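Local coordinates for protein endonuclease IV (Thermus thermophilus, PDB 3AAM) that cleaves phosphodiester bonds at apurinic or apyrimidinic sites in DNA during base excision repair, and also has 3'-5' exonuclease activity, at residues A[109-117]-A[143-151]. Residues are numbered along the deposited sequence; the frame is centred on the assembly and turned at random.
Sequences PGSGRPERV and GGGEKVGAR
Val-148 pushes its side chain into the bend between the loop 109-113 and the first turn of helix 114-128. With CG1 anti to the backbone N (chi1 172°), CG2 lies beside that N and reaches Gly-112 O at 3.2 Å and Val-117 CG2 at 3.8 Å, with Pro-114 CG a little farther off. CG1 turns instead to Pro-109, whose CB is 3.9 Å away. Two backbone bonds hold the two segments together. Val-148 N gives a nearly straight bond to Gly-110 O at 3.0 Å. Gly-112 N binds Glu-146 O at 2.9 Å. They frame Ser-111 and Lys-147 as a single antiparallel bridge, a non-hydrogen-bonded pair. The bridge ties the loops that follow the neighbouring parallel strands 104-107 and 135-139 at the C-terminal, metal-bearing end of the TIM barrel; the Lys-147 side chain lies about 8 Å from the manganese ion. Further out, a type II' turn from Gly-144 to Lys-147 brings Glu-146 O round to its donor. Asn-75 OD1 accepts from Ser-111 N, while Val-148 O and Gly-149 N are bonded to Thr-141 OG1 and Glu-154 OE1, respectively.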
ATOM      1  N   PRO A 109       1.885  -3.016  -9.762  1.00 10.50           N
ATOM      2  CA  PRO A 109       2.442  -3.951 -10.747  1.00 13.01           C
ATOM      3  C   PRO A 109       3.152  -3.336 -11.942  1.00 12.61           C
ATOM      4  O   PRO A 109       4.195  -3.835 -12.375  1.00 14.14           O
ATOM      5  CB  PRO A 109       1.224  -4.767 -11.175  1.00 13.86           C
ATOM      6  CG  PRO A 109       0.364  -4.746  -9.972  1.00 15.77           C
ATOM      7  CD  PRO A 109       0.467  -3.319  -9.506  1.00 11.81           C
ATOM      8  N   GLY A 110       2.588  -2.259 -12.474  1.00 12.35           N
ATOM      9  CA  GLY A 110       3.167  -1.621 -13.640  1.00 12.38           C
ATOM     10  C   GLY A 110       2.344  -1.971 -14.867  1.00 13.20           C
ATOM     11  O   GLY A 110       1.209  -2.439 -14.743  1.00 13.88           O
ATOM     12  N   SER A 111       2.909  -1.754 -16.049  1.00 12.33           N
ATOM     13  CA  SER A 111       2.203  -2.043 -17.291  1.00 13.28           C
ATOM     14  C   SER A 111       3.054  -2.859 -18.254  1.00 13.23           C
ATOM     15  O   SER A 111       4.241  -2.583 -18.436  1.00 14.30           O
ATOM     16  CB  SER A 111       1.768  -0.738 -17.962  1.00 16.05           C
ATOM     17  OG  SER A 111       2.871   0.127 -18.167  1.00 20.42           O
ATOM     18  N   GLY A 112       2.430  -3.855 -18.873  1.00 13.74           N
ATOM     19  CA  GLY A 112       3.128  -4.717 -19.812  1.00 13.71           C
ATOM     20  C   GLY A 112       2.729  -6.171 -19.625  1.00 12.20           C
ATOM     21  O   GLY A 112       1.612  -6.464 -19.197  1.00 13.29           O
ATOM     22  N   ARG A 113       3.634  -7.084 -19.954  1.00 10.74           N
ATOM     23  CA  ARG A 113       3.368  -8.509 -19.800  1.00 11.68           C
ATOM     24  C   ARG A 113       3.383  -8.880 -18.319  1.00 12.18           C
ATOM     25  O   ARG A 113       4.297  -8.493 -17.591  1.00 11.08           O
ATOM     26  CB  ARG A 113       4.442  -9.333 -20.516  1.00 12.57           C
ATOM     27  CG  ARG A 113       4.510  -9.128 -22.018  1.00 14.32           C
ATOM     28  CD  ARG A 113       5.602  -9.986 -22.656  1.00 16.75           C
ATOM     29  NE  ARG A 113       6.951  -9.547 -22.299  1.00 19.98           N
ATOM     30  CZ  ARG A 113       7.746 -10.168 -21.432  1.00 19.52           C
ATOM     31  NH1 ARG A 113       7.336 -11.271 -20.820  1.00 22.24           N
ATOM     32  NH2 ARG A 113       8.956  -9.687 -21.178  1.00 22.94           N
ATOM     33  N   PRO A 114       2.370  -9.628 -17.851  1.00 11.80           N
ATOM     34  CA  PRO A 114       2.366 -10.003 -16.435  1.00 11.84           C
ATOM     35  C   PRO A 114       3.640 -10.767 -16.071  1.00 11.50           C
ATOM     36  O   PRO A 114       4.165 -10.627 -14.967  1.00 12.00           O
ATOM     37  CB  PRO A 114       1.116 -10.867 -16.312  1.00 11.74           C
ATOM     38  CG  PRO A 114       0.183 -10.227 -17.301  1.00 12.32           C
ATOM     39  CD  PRO A 114       1.095  -9.998 -18.496  1.00 11.68           C
ATOM     40  N   GLU A 115       4.138 -11.566 -17.012  1.00 12.18           N
ATOM     41  CA  GLU A 115       5.353 -12.344 -16.785  1.00 12.85           C
ATOM     42  C   GLU A 115       6.561 -11.448 -16.514  1.00 12.45           C
ATOM     43  O   GLU A 115       7.447 -11.804 -15.736  1.00 12.62           O
ATOM     44  CB  GLU A 115       5.646 -13.253 -17.987  1.00 13.18           C
ATOM     45  CG  GLU A 115       4.600 -14.328 -18.227  1.00 16.27           C
ATOM     46  CD  GLU A 115       3.468 -13.879 -19.135  1.00 17.66           C
ATOM     47  OE1 GLU A 115       3.273 -12.657 -19.310  1.00 17.16           O
ATOM     48  OE2 GLU A 115       2.760 -14.760 -19.669  1.00 19.44           O
ATOM     49  N   ARG A 116       6.596 -10.287 -17.160  1.00 12.24           N
ATOM     50  CA  ARG A 116       7.693  -9.342 -16.977  1.00 11.65           C
ATOM     51  C   ARG A 116       7.626  -8.742 -15.571  1.00 10.24           C
ATOM     52  O   ARG A 116       8.653  -8.511 -14.933  1.00 10.82           O
ATOM     53  CB  ARG A 116       7.603  -8.238 -18.034  1.00 11.97           C
ATOM     54  CG  ARG A 116       8.686  -7.171 -17.966  1.00 12.19           C
ATOM     55  CD  ARG A 116      10.082  -7.737 -18.175  1.00 10.71           C
ATOM     56  NE  ARG A 116      11.005  -6.692 -18.612  1.00  9.93           N
ATOM     57  CZ  ARG A 116      12.312  -6.862 -18.785  1.00  9.25           C
ATOM     58  NH1 ARG A 116      12.873  -8.045 -18.553  1.00 10.54           N
ATOM     59  NH2 ARG A 116      13.057  -5.849 -19.199  1.00 11.88           N
ATOM     60  N   VAL A 117       6.410  -8.500 -15.093  1.00 10.16           N
ATOM     61  CA  VAL A 117       6.211  -7.940 -13.762  1.00 10.16           C
ATOM     62  C   VAL A 117       6.702  -8.924 -12.701  1.00  9.46           C
ATOM     63  O   VAL A 117       7.420  -8.542 -11.776  1.00 10.13           O
ATOM     64  CB  VAL A 117       4.719  -7.609 -13.516  1.00 10.51           C
ATOM     65  CG1 VAL A 117       4.500  -7.218 -12.069  1.00  8.63           C
ATOM     66  CG2 VAL A 117       4.285  -6.470 -14.427  1.00 11.30           C
ATOM     67  N   GLY A 143      -6.617  -1.260 -13.981  1.00 13.19           N
ATOM     68  CA  GLY A 143      -6.594  -1.945 -15.260  1.00 15.19           C
ATOM     69  C   GLY A 143      -6.705  -1.024 -16.459  1.00 17.49           C
ATOM     70  O   GLY A 143      -6.463   0.178 -16.362  1.00 16.51           O
ATOM     71  N   GLY A 144      -7.083  -1.593 -17.597  1.00 19.51           N
ATOM     72  CA  GLY A 144      -7.201  -0.798 -18.804  1.00 23.35           C
ATOM     73  C   GLY A 144      -5.834  -0.716 -19.450  1.00 25.45           C
ATOM     74  O   GLY A 144      -4.838  -1.103 -18.838  1.00 26.47           O
ATOM     75  N   GLY A 145      -5.775  -0.213 -20.678  1.00 26.64           N
ATOM     76  CA  GLY A 145      -4.499  -0.120 -21.361  1.00 26.39           C
ATOM     77  C   GLY A 145      -3.755  -1.434 -21.231  1.00 26.40           C
ATOM     78  O   GLY A 145      -4.278  -2.490 -21.591  1.00 25.73           O
ATOM     79  N   GLU A 146      -2.537  -1.378 -20.704  1.00 24.28           N
ATOM     80  CA  GLU A 146      -1.740  -2.582 -20.529  1.00 23.30           C
ATOM     81  C   GLU A 146      -1.380  -2.763 -19.059  1.00 21.16           C
ATOM     82  O   GLU A 146      -0.425  -3.465 -18.724  1.00 19.16           O
ATOM     83  CB  GLU A 146      -0.474  -2.499 -21.384  1.00 24.18           C
ATOM     84  CG  GLU A 146      -0.759  -2.148 -22.842  1.00 26.24           C
ATOM     85  CD  GLU A 146       0.484  -2.168 -23.709  1.00 27.93           C
ATOM     86  OE1 GLU A 146       1.516  -1.614 -23.281  1.00 27.79           O
ATOM     87  OE2 GLU A 146       0.424  -2.729 -24.825  1.00 30.17           O
ATOM     88  N   LYS A 147      -2.150  -2.123 -18.183  1.00 19.30           N
ATOM     89  CA  LYS A 147      -1.913  -2.231 -16.750  1.00 18.82           C
ATOM     90  C   LYS A 147      -2.117  -3.663 -16.274  1.00 17.70           C
ATOM     91  O   LYS A 147      -3.078  -4.331 -16.658  1.00 18.43           O
ATOM     92  CB  LYS A 147      -2.845  -1.299 -15.969  1.00 20.24           C
ATOM     93  CG  LYS A 147      -2.449   0.165 -16.011  1.00 23.30           C
ATOM     94  CD  LYS A 147      -3.271   0.983 -15.026  1.00 26.16           C
ATOM     95  CE  LYS A 147      -2.865   2.446 -15.053  1.00 28.48           C
ATOM     96  NZ  LYS A 147      -3.039   3.037 -16.409  1.00 29.88           N
ATOM     97  N   VAL A 148      -1.201  -4.122 -15.433  1.00 15.38           N
ATOM     98  CA  VAL A 148      -1.245  -5.470 -14.882  1.00 13.52           C
ATOM     99  C   VAL A 148      -1.945  -5.487 -13.523  1.00 13.94           C
ATOM    100  O   VAL A 148      -1.959  -4.485 -12.809  1.00 14.21           O
ATOM    101  CB  VAL A 148       0.193  -6.024 -14.710  1.00 13.84           C
ATOM    102  CG1 VAL A 148       0.170  -7.336 -13.950  1.00 12.64           C
ATOM    103  CG2 VAL A 148       0.842  -6.214 -16.075  1.00 12.80           C
ATOM    104  N   GLY A 149      -2.550  -6.621 -13.185  1.00 13.77           N
ATOM    105  CA  GLY A 149      -3.200  -6.764 -11.892  1.00 13.48           C
ATOM    106  C   GLY A 149      -4.612  -6.255 -11.663  1.00 12.21           C
ATOM    107  O   GLY A 149      -4.979  -5.996 -10.516  1.00 11.73           O
ATOM    108  N   ALA A 150      -5.414  -6.116 -12.712  1.00 10.88           N
ATOM    109  CA  ALA A 150      -6.786  -5.646 -12.531  1.00 11.40           C
ATOM    110  C   ALA A 150      -7.640  -6.754 -11.921  1.00 10.25           C
ATOM    111  O   ALA A 150      -8.479  -6.501 -11.058  1.00 10.05           O
ATOM    112  CB  ALA A 150      -7.377  -5.206 -13.870  1.00 12.02           C
ATOM    113  N   ARG A 151      -7.417  -7.982 -12.378  1.00 10.97           N
ATOM    114  CA  ARG A 151      -8.162  -9.139 -11.889  1.00 10.41           C
ATOM    115  C   ARG A 151      -7.453  -9.814 -10.720  1.00 10.16           C
ATOM    116  O   ARG A 151      -6.240 -10.012 -10.750  1.00 10.19           O
ATOM    117  CB  ARG A 151      -8.339 -10.157 -13.018  1.00 12.40           C
ATOM    118  CG  ARG A 151      -9.263  -9.706 -14.130  1.00 15.05           C
ATOM    119  CD  ARG A 151     -10.712  -9.741 -13.671  1.00 16.57           C
ATOM    120  NE  ARG A 151     -11.117 -11.092 -13.291  1.00 17.86           N
ATOM    121  CZ  ARG A 151     -12.293 -11.393 -12.751  1.00 18.77           C
ATOM    122  NH1 ARG A 151     -13.185 -10.437 -12.524  1.00 18.76           N
ATOM    123  NH2 ARG A 151     -12.577 -12.651 -12.443  1.00 18.75           N
TER